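Local coordinates for cucumber peeling cupredoxin (Cucumis sativus, PDB 1JER), which binds a single copper ion in a cupredoxin fold and probably serves as an electron-transfer protein, at residues Thr94-Asn98 and Gly99-Ser103; Leu80-Leu83 and Gly84-Phe88; Met52-Lys55 and Gln56-Asp59. One frame throughout, in Å; residues are numbered along the deposited sequence.

How the contacts relate
From the N terminus, contact 3 comes first: Met52-Asp59 turns the end of strand 50-52 into helix 55-60. Contact 2 follows where Leu80-Leu83 leads from strand 76-79 of one sheet into strand 84-89 of the other, and contact 1 closes the copper-binding loop that runs from strand 84-89 into strand 101-107. The three lie in series, none enclosing or crossing another. Their strands lie side by side in one sheet: Leu102 N of contact 1 probably bonds Phe88 O of contact 2, whose Tyr87 O probably accepts a hydrogen bond from Met52 N of contact 3. Lys101 NZ reaches Phe58 O, so the helix is tied to the strand leaving the copper site.

Contact 1 (Thr94-Asn98 and Gly99-Ser103); sequences THCSN and GQKLS. With CU (copper (II) ion), chain B.
His95 and Gln100 meet at the copper ion, two of the four ligands of this cupredoxin site, in the loop between strands 84-89 and 101-107. His95 ND1 lies 2.0 Å from the copper, and Gln100 binds it through its amide oxygen OE1 at 2.2 Å; His47 and Cys90 complete the coordination. The two side chains run alongside each other and point the same way, with imidazole and amide planes 32° apart. Gln100 reaches the metal as an extended chain, CG lying anti to the backbone N (chi1 -170°), and its OE1 also packs 3.2 Å from His95 CB.

Behind the ligands, the backbone folds back on itself. Gln100 N donates to His95 O over 2.9 Å with an N-H...O angle of 162°, so the two ligand residues are fastened together through the main chain as well. Gly99 N bonds Cys96 O, and the positive phi of Gly99 would jam a side chain against the preceding carbonyl. Farther out, Cys96 is joined by a disulfide to Cys61, while Lys101 NZ bonds Phe58 O of helix 55-60. A water accepts from Lys101 NZ at 2.8 Å and donates weakly to Cys96 O.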
ATOM      1  N   THR A  94       9.564   9.719 -21.670  1.00 19.44           N
ATOM      2  CA  THR A  94      10.193   8.512 -22.262  1.00 19.67           C
ATOM      3  C   THR A  94      10.782   7.610 -21.183  1.00 18.54           C
ATOM      4  O   THR A  94      11.637   6.749 -21.477  1.00 21.13           O
ATOM      5  CB  THR A  94      11.368   8.967 -23.180  1.00 22.03           C
ATOM      6  OG1 THR A  94      12.247   9.784 -22.417  1.00 25.72           O
ATOM      7  CG2 THR A  94      10.801   9.900 -24.277  1.00 24.12           C
ATOM      8  N   HIS A  95      10.409   7.804 -19.926  1.00 17.45           N
ATOM      9  CA  HIS A  95      11.061   7.047 -18.840  1.00 17.66           C
ATOM     10  C   HIS A  95      10.929   5.544 -19.027  1.00 21.06           C
ATOM     11  O   HIS A  95      11.870   4.770 -18.815  1.00 18.07           O
ATOM     12  CB  HIS A  95      10.450   7.481 -17.511  1.00 14.82           C
ATOM     13  CG  HIS A  95      10.711   8.920 -17.200  1.00 16.73           C
ATOM     14  ND1 HIS A  95      10.391   9.471 -16.000  1.00 16.64           N
ATOM     15  CD2 HIS A  95      11.265   9.912 -17.937  1.00 17.66           C
ATOM     16  CE1 HIS A  95      10.720  10.749 -15.956  1.00 20.12           C
ATOM     17  NE2 HIS A  95      11.261  11.043 -17.144  1.00 16.90           N
ATOM     18  N   CYS A  96       9.733   5.084 -19.421  1.00 17.63           N
ATOM     19  CA  CYS A  96       9.606   3.605 -19.573  1.00 16.86           C
ATOM     20  C   CYS A  96      10.511   3.133 -20.673  1.00 19.00           C
ATOM     21  O   CYS A  96      11.256   2.158 -20.556  1.00 19.31           O
ATOM     22  CB  CYS A  96       8.132   3.319 -19.862  1.00 16.10           C
ATOM     23  SG  CYS A  96       7.713   1.603 -20.215  1.00 18.62           S
ATOM     24  N   SER A  97      10.534   3.836 -21.833  1.00 18.54           N
ATOM     25  CA  SER A  97      11.437   3.348 -22.888  1.00 20.15           C
ATOM     26  C   SER A  97      12.912   3.376 -22.471  1.00 20.61           C
ATOM     27  O   SER A  97      13.676   2.694 -23.146  1.00 23.78           O
ATOM     28  CB  SER A  97      11.363   4.328 -24.109  1.00 20.92           C
ATOM     29  OG  SER A  97      10.041   4.293 -24.593  1.00 31.57           O
ATOM     30  N   ASN A  98      13.276   4.185 -21.511  1.00 18.62           N
ATOM     31  CA  ASN A  98      14.623   4.341 -21.018  1.00 20.68           C
ATOM     32  C   ASN A  98      14.921   3.427 -19.854  1.00 23.64           C
ATOM     33  O   ASN A  98      15.951   3.472 -19.193  1.00 22.54           O
ATOM     34  CB  ASN A  98      14.908   5.816 -20.696  1.00 23.63           C
ATOM     35  CG  ASN A  98      15.203   6.554 -22.026  1.00 31.62           C
ATOM     36  OD1 ASN A  98      14.592   7.562 -22.323  1.00 38.13           O
ATOM     37  ND2 ASN A  98      16.102   5.972 -22.804  1.00 34.39           N
ATOM     38  N   GLY A  99      14.005   2.449 -19.611  1.00 22.65           N
ATOM     39  CA  GLY A  99      14.331   1.444 -18.582  1.00 21.84           C
ATOM     40  C   GLY A  99      13.657   1.588 -17.260  1.00 20.40           C
ATOM     41  O   GLY A  99      13.947   0.821 -16.292  1.00 17.49           O
ATOM     42  N   GLN A 100      12.780   2.573 -17.079  1.00 16.18           N
ATOM     43  CA  GLN A 100      12.119   2.705 -15.775  1.00 17.89           C
ATOM     44  C   GLN A 100      10.841   1.842 -15.822  1.00 20.51           C
ATOM     45  O   GLN A 100       9.735   2.331 -15.983  1.00 17.38           O
ATOM     46  CB  GLN A 100      11.755   4.125 -15.398  1.00 14.21           C
ATOM     47  CG  GLN A 100      11.302   4.292 -13.971  1.00 13.87           C
ATOM     48  CD  GLN A 100      11.054   5.733 -13.566  1.00 17.95           C
ATOM     49  OE1 GLN A 100      10.910   6.615 -14.422  1.00 18.70           O
ATOM     50  NE2 GLN A 100      11.041   5.997 -12.274  1.00 19.42           N
ATOM     51  N   LYS A 101      11.083   0.544 -15.684  1.00 17.82           N
ATOM     52  CA  LYS A 101       9.931  -0.415 -15.724  1.00 14.27           C
ATOM     53  C   LYS A 101      10.446  -1.671 -14.967  1.00 18.61           C
ATOM     54  O   LYS A 101      11.660  -1.876 -14.859  1.00 16.79           O
ATOM     55  CB  LYS A 101       9.702  -0.791 -17.206  1.00 16.58           C
ATOM     56  CG  LYS A 101      10.938  -1.394 -17.859  1.00 18.63           C
ATOM     57  CD  LYS A 101      10.845  -1.345 -19.376  1.00 21.95           C
ATOM     58  CE  LYS A 101       9.531  -1.875 -19.898  1.00 25.85           C
ATOM     59  NZ  LYS A 101       9.592  -2.099 -21.404  1.00 23.24           N
ATOM     60  N   LEU A 102       9.516  -2.389 -14.375  1.00 19.01           N
ATOM     61  CA  LEU A 102       9.935  -3.501 -13.468  1.00 16.17           C
ATOM     62  C   LEU A 102       8.913  -4.636 -13.648  1.00 16.61           C
ATOM     63  O   LEU A 102       7.728  -4.425 -13.700  1.00 17.38           O
ATOM     64  CB  LEU A 102       9.784  -2.920 -12.030  1.00 15.46           C
ATOM     65  CG  LEU A 102       9.855  -4.023 -10.935  1.00 17.94           C
ATOM     66  CD1 LEU A 102      11.315  -4.373 -10.684  1.00 20.57           C
ATOM     67  CD2 LEU A 102       9.243  -3.455  -9.636  1.00 20.82           C
ATOM     68  N   SER A 103       9.430  -5.849 -13.859  1.00 17.50           N
ATOM     69  CA  SER A 103       8.520  -7.002 -13.947  1.00 17.17           C
ATOM     70  C   SER A 103       8.974  -8.002 -12.883  1.00 18.55           C
ATOM     71  O   SER A 103      10.158  -8.266 -12.715  1.00 20.43           O
ATOM     72  CB  SER A 103       8.594  -7.664 -15.329  1.00 20.17           C
ATOM     73  OG  SER A 103       9.843  -8.183 -15.550  1.00 30.11           O
TER
HETATM   74 CU    CU B 138       9.640   8.423 -14.415  1.00 17.32          CU
HETATM   75  O   HOH W   1      11.385  -0.359 -22.720  1.00 43.09           O

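Contact 2 (Leu80-Leu83 and Gly84-Phe88); sequences LDEL and GMHYF
A water donates to both Met85 O, at 2.6 Å, and Leu83 O, the second bond weak at 3.4 Å, and so bridges the loop to the strand that leaves it. Another water joins the two parts farther along: it accepts from Asp81 N at 3.0 Å and, only weakly, from His86 NE2. ND1 of the same ring turns back to Gly84 O, 3.1 Å away. That bond is bent, with an N-H...O angle of 137°, and ND1 stands above the carbonyl plane of Gly84. With CG beside the backbone N (chi1 -72°), the ring swings back toward Gly84 and the Leu80-Leu83 loop.

The segment forms the connection by which the cupredoxin sandwich passes from strand 76-79 of one sheet to strand 84-89 of the other. Gly84 begins the second strand at a positive phi, where a side chain would collide with Leu83 O. Glu82 crosses His86 at about a right angle, its CG 3.9 Å from His86 NE2, yet the carboxylate and ring planes are nearly coplanar. Were His86 replaced by alanine, Gly84 O would probably lose the ND1 donor, and the water at Asp81 N its weak tie to the strand. Deeper in, Leu80 CD2 meets the Phe88 ring obliquely, 4.4 Å from CZ, and both leucine and phenylalanine side chains touch Leu38 of strand 37-40.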
ATOM      1  N   LEU A  80       1.344  -6.983  -3.050  1.00 18.51           N
ATOM      2  CA  LEU A  80       1.359  -8.075  -4.080  1.00 18.91           C
ATOM      3  C   LEU A  80       0.337  -9.135  -3.580  1.00 20.84           C
ATOM      4  O   LEU A  80       0.622  -9.897  -2.685  1.00 24.82           O
ATOM      5  CB  LEU A  80       2.779  -8.641  -4.111  1.00 17.42           C
ATOM      6  CG  LEU A  80       3.856  -7.579  -4.472  1.00 20.69           C
ATOM      7  CD1 LEU A  80       5.247  -8.162  -4.443  1.00 21.75           C
ATOM      8  CD2 LEU A  80       3.557  -6.955  -5.814  1.00 20.90           C
ATOM      9  N   ASP A  81      -0.823  -9.051  -4.178  1.00 23.25           N
ATOM     10  CA  ASP A  81      -2.024  -9.760  -3.847  1.00 31.15           C
ATOM     11  C   ASP A  81      -2.241 -11.041  -4.655  1.00 29.68           C
ATOM     12  O   ASP A  81      -3.122 -11.819  -4.245  1.00 35.35           O
ATOM     13  CB  ASP A  81      -3.244  -8.841  -4.402  1.00 40.25           C
ATOM     14  CG  ASP A  81      -3.404  -7.696  -3.427  1.00 54.72           C
ATOM     15  OD1 ASP A  81      -3.205  -7.957  -2.212  1.00 65.20           O
ATOM     16  OD2 ASP A  81      -3.679  -6.568  -3.887  1.00 70.20           O
ATOM     17  N   GLU A  82      -1.659 -11.157  -5.819  1.00 24.33           N
ATOM     18  CA  GLU A  82      -1.949 -12.296  -6.703  1.00 28.08           C
ATOM     19  C   GLU A  82      -0.654 -12.950  -7.162  1.00 26.74           C
ATOM     20  O   GLU A  82       0.390 -12.292  -7.251  1.00 22.90           O
ATOM     21  CB  GLU A  82      -2.733 -11.801  -7.928  1.00 35.06           C
ATOM     22  CG  GLU A  82      -3.181 -10.376  -7.832  1.00 52.78           C
ATOM     23  CD  GLU A  82      -4.657 -10.173  -7.628  1.00 67.98           C
ATOM     24  OE1 GLU A  82      -5.357 -11.116  -7.200  1.00 87.08           O
ATOM     25  OE2 GLU A  82      -5.137  -9.038  -7.886  1.00 86.99           O
ATOM     26  N   LEU A  83      -0.755 -14.238  -7.475  1.00 20.76           N
ATOM     27  CA  LEU A  83       0.420 -14.976  -7.964  1.00 19.95           C
ATOM     28  C   LEU A  83       0.765 -14.551  -9.396  1.00 22.70           C
ATOM     29  O   LEU A  83      -0.092 -14.103 -10.166  1.00 30.48           O
ATOM     30  CB  LEU A  83       0.009 -16.478  -8.048  1.00 23.08           C
ATOM     31  CG  LEU A  83      -0.199 -17.088  -6.639  1.00 30.40           C
ATOM     32  CD1 LEU A  83      -0.552 -18.566  -6.817  1.00 37.07           C
ATOM     33  CD2 LEU A  83       1.050 -16.935  -5.818  1.00 36.33           C
ATOM     34  N   GLY A  84       1.981 -14.829  -9.826  1.00 19.95           N
ATOM     35  CA  GLY A  84       2.331 -14.651 -11.212  1.00 19.76           C
ATOM     36  C   GLY A  84       3.024 -13.297 -11.476  1.00 19.08           C
ATOM     37  O   GLY A  84       3.460 -12.634 -10.531  1.00 20.71           O
ATOM     38  N   MET A  85       3.157 -13.028 -12.753  1.00 18.25           N
ATOM     39  CA  MET A  85       3.936 -11.892 -13.250  1.00 18.61           C
ATOM     40  C   MET A  85       3.145 -10.591 -13.010  1.00 18.93           C
ATOM     41  O   MET A  85       1.947 -10.583 -13.254  1.00 21.81           O
ATOM     42  CB  MET A  85       4.151 -12.044 -14.754  1.00 20.95           C
ATOM     43  CG  MET A  85       5.178 -13.112 -15.138  1.00 23.47           C
ATOM     44  SD  MET A  85       6.700 -13.028 -14.279  1.00 30.52           S
ATOM     45  CE  MET A  85       7.456 -11.532 -14.827  1.00 29.48           C
ATOM     46  N   HIS A  86       3.887  -9.582 -12.584  1.00 19.52           N
ATOM     47  CA  HIS A  86       3.318  -8.233 -12.395  1.00 16.78           C
ATOM     48  C   HIS A  86       4.276  -7.258 -13.111  1.00 15.94           C
ATOM     49  O   HIS A  86       5.476  -7.474 -13.143  1.00 18.81           O
ATOM     50  CB  HIS A  86       3.166  -7.876 -10.951  1.00 20.34           C
ATOM     51  CG  HIS A  86       2.070  -8.616 -10.240  1.00 26.80           C
ATOM     52  ND1 HIS A  86       2.206  -9.925  -9.854  1.00 30.50           N
ATOM     53  CD2 HIS A  86       0.833  -8.241  -9.864  1.00 32.54           C
ATOM     54  CE1 HIS A  86       1.091 -10.327  -9.263  1.00 33.76           C
ATOM     55  NE2 HIS A  86       0.247  -9.332  -9.247  1.00 38.07           N
ATOM     56  N   TYR A  87       3.682  -6.233 -13.694  1.00 16.42           N
ATOM     57  CA  TYR A  87       4.488  -5.307 -14.529  1.00 12.84           C
ATOM     58  C   TYR A  87       4.192  -3.876 -14.050  1.00 19.80           C
ATOM     59  O   TYR A  87       3.025  -3.464 -14.018  1.00 22.68           O
ATOM     60  CB  TYR A  87       3.840  -5.408 -15.965  1.00 15.70           C
ATOM     61  CG  TYR A  87       4.038  -6.813 -16.520  1.00 20.12           C
ATOM     62  CD1 TYR A  87       5.304  -7.271 -16.820  1.00 21.00           C
ATOM     63  CD2 TYR A  87       2.952  -7.660 -16.669  1.00 26.11           C
ATOM     64  CE1 TYR A  87       5.502  -8.562 -17.313  1.00 23.66           C
ATOM     65  CE2 TYR A  87       3.136  -8.948 -17.170  1.00 25.14           C
ATOM     66  CZ  TYR A  87       4.403  -9.369 -17.482  1.00 25.28           C
ATOM     67  OH  TYR A  87       4.590 -10.660 -17.962  1.00 29.87           O
ATOM     68  N   PHE A  88       5.231  -3.122 -13.753  1.00 17.69           N
ATOM     69  CA  PHE A  88       4.960  -1.718 -13.290  1.00 15.11           C
ATOM     70  C   PHE A  88       5.851  -0.799 -14.146  1.00 18.42           C
ATOM     71  O   PHE A  88       6.996  -1.140 -14.446  1.00 17.96           O
ATOM     72  CB  PHE A  88       5.434  -1.586 -11.847  1.00 17.16           C
ATOM     73  CG  PHE A  88       4.672  -2.475 -10.874  1.00 21.85           C
ATOM     74  CD1 PHE A  88       3.496  -2.041 -10.315  1.00 20.81           C
ATOM     75  CD2 PHE A  88       5.194  -3.750 -10.583  1.00 20.17           C
ATOM     76  CE1 PHE A  88       2.767  -2.865  -9.459  1.00 20.62           C
ATOM     77  CE2 PHE A  88       4.443  -4.563  -9.747  1.00 20.10           C
ATOM     78  CZ  PHE A  88       3.284  -4.116  -9.173  1.00 18.46           C
TER
HETATM   79  O   HOH W   2      -1.299  -8.090  -6.992  1.00 38.91           O
HETATM   80  O   HOH W   3      -0.188 -12.011 -12.862  1.00 55.95           O

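Contact 3 (Met52-Lys55 and Gln56-Asp59); sequences METK and QSFD
The first turn of helix 55-60 is built here, with Thr54 at the N-cap position and Lys55 paired to Asp59 one turn on. Lys55 NZ donates to Asp59 OD1 over 2.7 Å, on the syn lone pair of that oxygen, forming a salt bridge; Asp59 OD2 also lies near NZ, but its position is doubtful. The lysine chain starts with CG anti to the backbone N (chi1 -179°), runs extended and bends only at its last torsion, which brings the ammonium group to the carboxylate.

Along the backbone, Asp59 N bonds Lys55 O at 2.7 Å, and Phe58 N reaches Thr54 O at 3.2 Å with an N-H...O angle of 166°. The threonine side chain makes no capping bond; its methyl CG2 lies against Ser57. On the inner side, Met52 CG approaches the edge of the Phe58 ring, 4.2 Å from CD1, while Met52 SD, through bends at chi2 and chi3, comes to 3.9 Å from Phe58 CA.

This inner side faces strand 84-89: Met52 and Phe58 both touch Tyr87 and Val89, and Met52 is also paired with Tyr87 through the backbone at the sheet edge. Lys101 of strand 101-107 makes a cation-pi contact with the Phe58 ring.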
ATOM      1  N   MET A  52       0.718  -2.492 -15.301  1.00 19.50           N
ATOM      2  CA  MET A  52       0.158  -2.816 -16.609  1.00 18.70           C
ATOM      3  C   MET A  52      -0.430  -4.269 -16.548  1.00 29.58           C
ATOM      4  O   MET A  52       0.084  -5.088 -15.809  1.00 27.11           O
ATOM      5  CB  MET A  52       1.257  -2.926 -17.655  1.00 22.77           C
ATOM      6  CG  MET A  52       2.412  -1.975 -17.513  1.00 34.61           C
ATOM      7  SD  MET A  52       2.395  -0.815 -18.915  1.00 48.31           S
ATOM      8  CE  MET A  52       0.999   0.193 -18.396  1.00 29.62           C
ATOM      9  N   GLU A  53      -1.377  -4.503 -17.428  1.00 32.94           N
ATOM     10  CA  GLU A  53      -2.055  -5.787 -17.507  1.00 39.30           C
ATOM     11  C   GLU A  53      -1.251  -6.876 -18.196  1.00 34.33           C
ATOM     12  O   GLU A  53      -1.222  -8.021 -17.718  1.00 45.22           O
ATOM     13  CB  GLU A  53      -3.392  -5.600 -18.237  1.00 46.99           C
ATOM     14  CG  GLU A  53      -3.734  -4.198 -18.640  1.00 54.43           C
ATOM     15  CD  GLU A  53      -2.690  -3.377 -19.330  1.00 54.12           C
ATOM     16  OE1 GLU A  53      -2.461  -3.508 -20.551  1.00 37.73           O
ATOM     17  OE2 GLU A  53      -2.114  -2.468 -18.668  1.00 64.37           O
ATOM     18  N   THR A  54      -0.687  -6.583 -19.354  1.00 25.02           N
ATOM     19  CA  THR A  54      -0.061  -7.552 -20.230  1.00 26.58           C
ATOM     20  C   THR A  54       1.397  -7.243 -20.492  1.00 28.21           C
ATOM     21  O   THR A  54       1.785  -6.072 -20.461  1.00 30.63           O
ATOM     22  CB  THR A  54      -0.738  -7.530 -21.655  1.00 29.84           C
ATOM     23  OG1 THR A  54      -2.159  -7.596 -21.483  1.00 38.50           O
ATOM     24  CG2 THR A  54      -0.420  -6.169 -22.291  1.00 19.58           C
ATOM     25  N   LYS A  55       2.166  -8.288 -20.814  1.00 27.90           N
ATOM     26  CA  LYS A  55       3.562  -8.167 -21.129  1.00 27.33           C
ATOM     27  C   LYS A  55       3.797  -7.342 -22.403  1.00 24.04           C
ATOM     28  O   LYS A  55       4.831  -6.712 -22.567  1.00 23.65           O
ATOM     29  CB  LYS A  55       4.258  -9.533 -21.296  1.00 28.05           C
ATOM     30  CG  LYS A  55       5.750  -9.347 -21.607  1.00 38.63           C
ATOM     31  CD  LYS A  55       6.420 -10.590 -22.102  1.00 46.69           C
ATOM     32  CE  LYS A  55       7.754 -10.272 -22.797  1.00 52.08           C
ATOM     33  NZ  LYS A  55       8.584  -9.357 -21.932  1.00 69.80           N
ATOM     34  N   GLN A  56       2.849  -7.491 -23.331  1.00 29.45           N
ATOM     35  CA  GLN A  56       3.000  -6.826 -24.655  1.00 29.98           C
ATOM     36  C   GLN A  56       2.991  -5.320 -24.446  1.00 21.93           C
ATOM     37  O   GLN A  56       3.898  -4.635 -24.927  1.00 26.51           O
ATOM     38  CB  GLN A  56       1.864  -7.285 -25.561  1.00 39.50           C
ATOM     39  CG  GLN A  56       1.992  -8.665 -26.146  1.00 53.46           C
ATOM     40  CD  GLN A  56       2.051  -9.849 -25.233  1.00 62.55           C
ATOM     41  OE1 GLN A  56       1.106 -10.263 -24.538  1.00 59.33           O
ATOM     42  NE2 GLN A  56       3.200 -10.570 -25.260  1.00 76.75           N
ATOM     43  N   SER A  57       1.999  -4.845 -23.687  1.00 19.50           N
ATOM     44  CA  SER A  57       1.934  -3.393 -23.404  1.00 18.64           C
ATOM     45  C   SER A  57       3.154  -2.919 -22.628  1.00 24.08           C
ATOM     46  O   SER A  57       3.700  -1.838 -22.887  1.00 22.28           O
ATOM     47  CB  SER A  57       0.687  -3.145 -22.529  1.00 20.88           C
ATOM     48  OG  SER A  57      -0.453  -3.238 -23.355  1.00 38.54           O
ATOM     49  N   PHE A  58       3.546  -3.690 -21.603  1.00 21.48           N
ATOM     50  CA  PHE A  58       4.736  -3.333 -20.787  1.00 17.58           C
ATOM     51  C   PHE A  58       5.941  -3.265 -21.699  1.00 20.32           C
ATOM     52  O   PHE A  58       6.783  -2.368 -21.647  1.00 21.29           O
ATOM     53  CB  PHE A  58       4.942  -4.556 -19.825  1.00 18.90           C
ATOM     54  CG  PHE A  58       6.193  -4.529 -18.992  1.00 18.72           C
ATOM     55  CD1 PHE A  58       6.296  -3.627 -17.915  1.00 19.93           C
ATOM     56  CD2 PHE A  58       7.258  -5.359 -19.234  1.00 19.69           C
ATOM     57  CE1 PHE A  58       7.427  -3.628 -17.127  1.00 18.69           C
ATOM     58  CE2 PHE A  58       8.411  -5.334 -18.480  1.00 17.75           C
ATOM     59  CZ  PHE A  58       8.479  -4.462 -17.389  1.00 17.83           C
ATOM     60  N   ASP A  59       6.092  -4.313 -22.569  1.00 18.26           N
ATOM     61  CA  ASP A  59       7.269  -4.326 -23.422  1.00 20.38           C
ATOM     62  C   ASP A  59       7.298  -3.113 -24.350  1.00 22.86           C
ATOM     63  O   ASP A  59       8.328  -2.522 -24.657  1.00 22.55           O
ATOM     64  CB  ASP A  59       7.423  -5.605 -24.223  1.00 23.94           C
ATOM     65  CG  ASP A  59       7.876  -6.825 -23.436  1.00 31.47           C
ATOM     66  OD1 ASP A  59       8.334  -6.697 -22.290  1.00 30.90           O
ATOM     67  OD2 ASP A  59       7.774  -7.964 -23.986  1.00 35.76           O
TER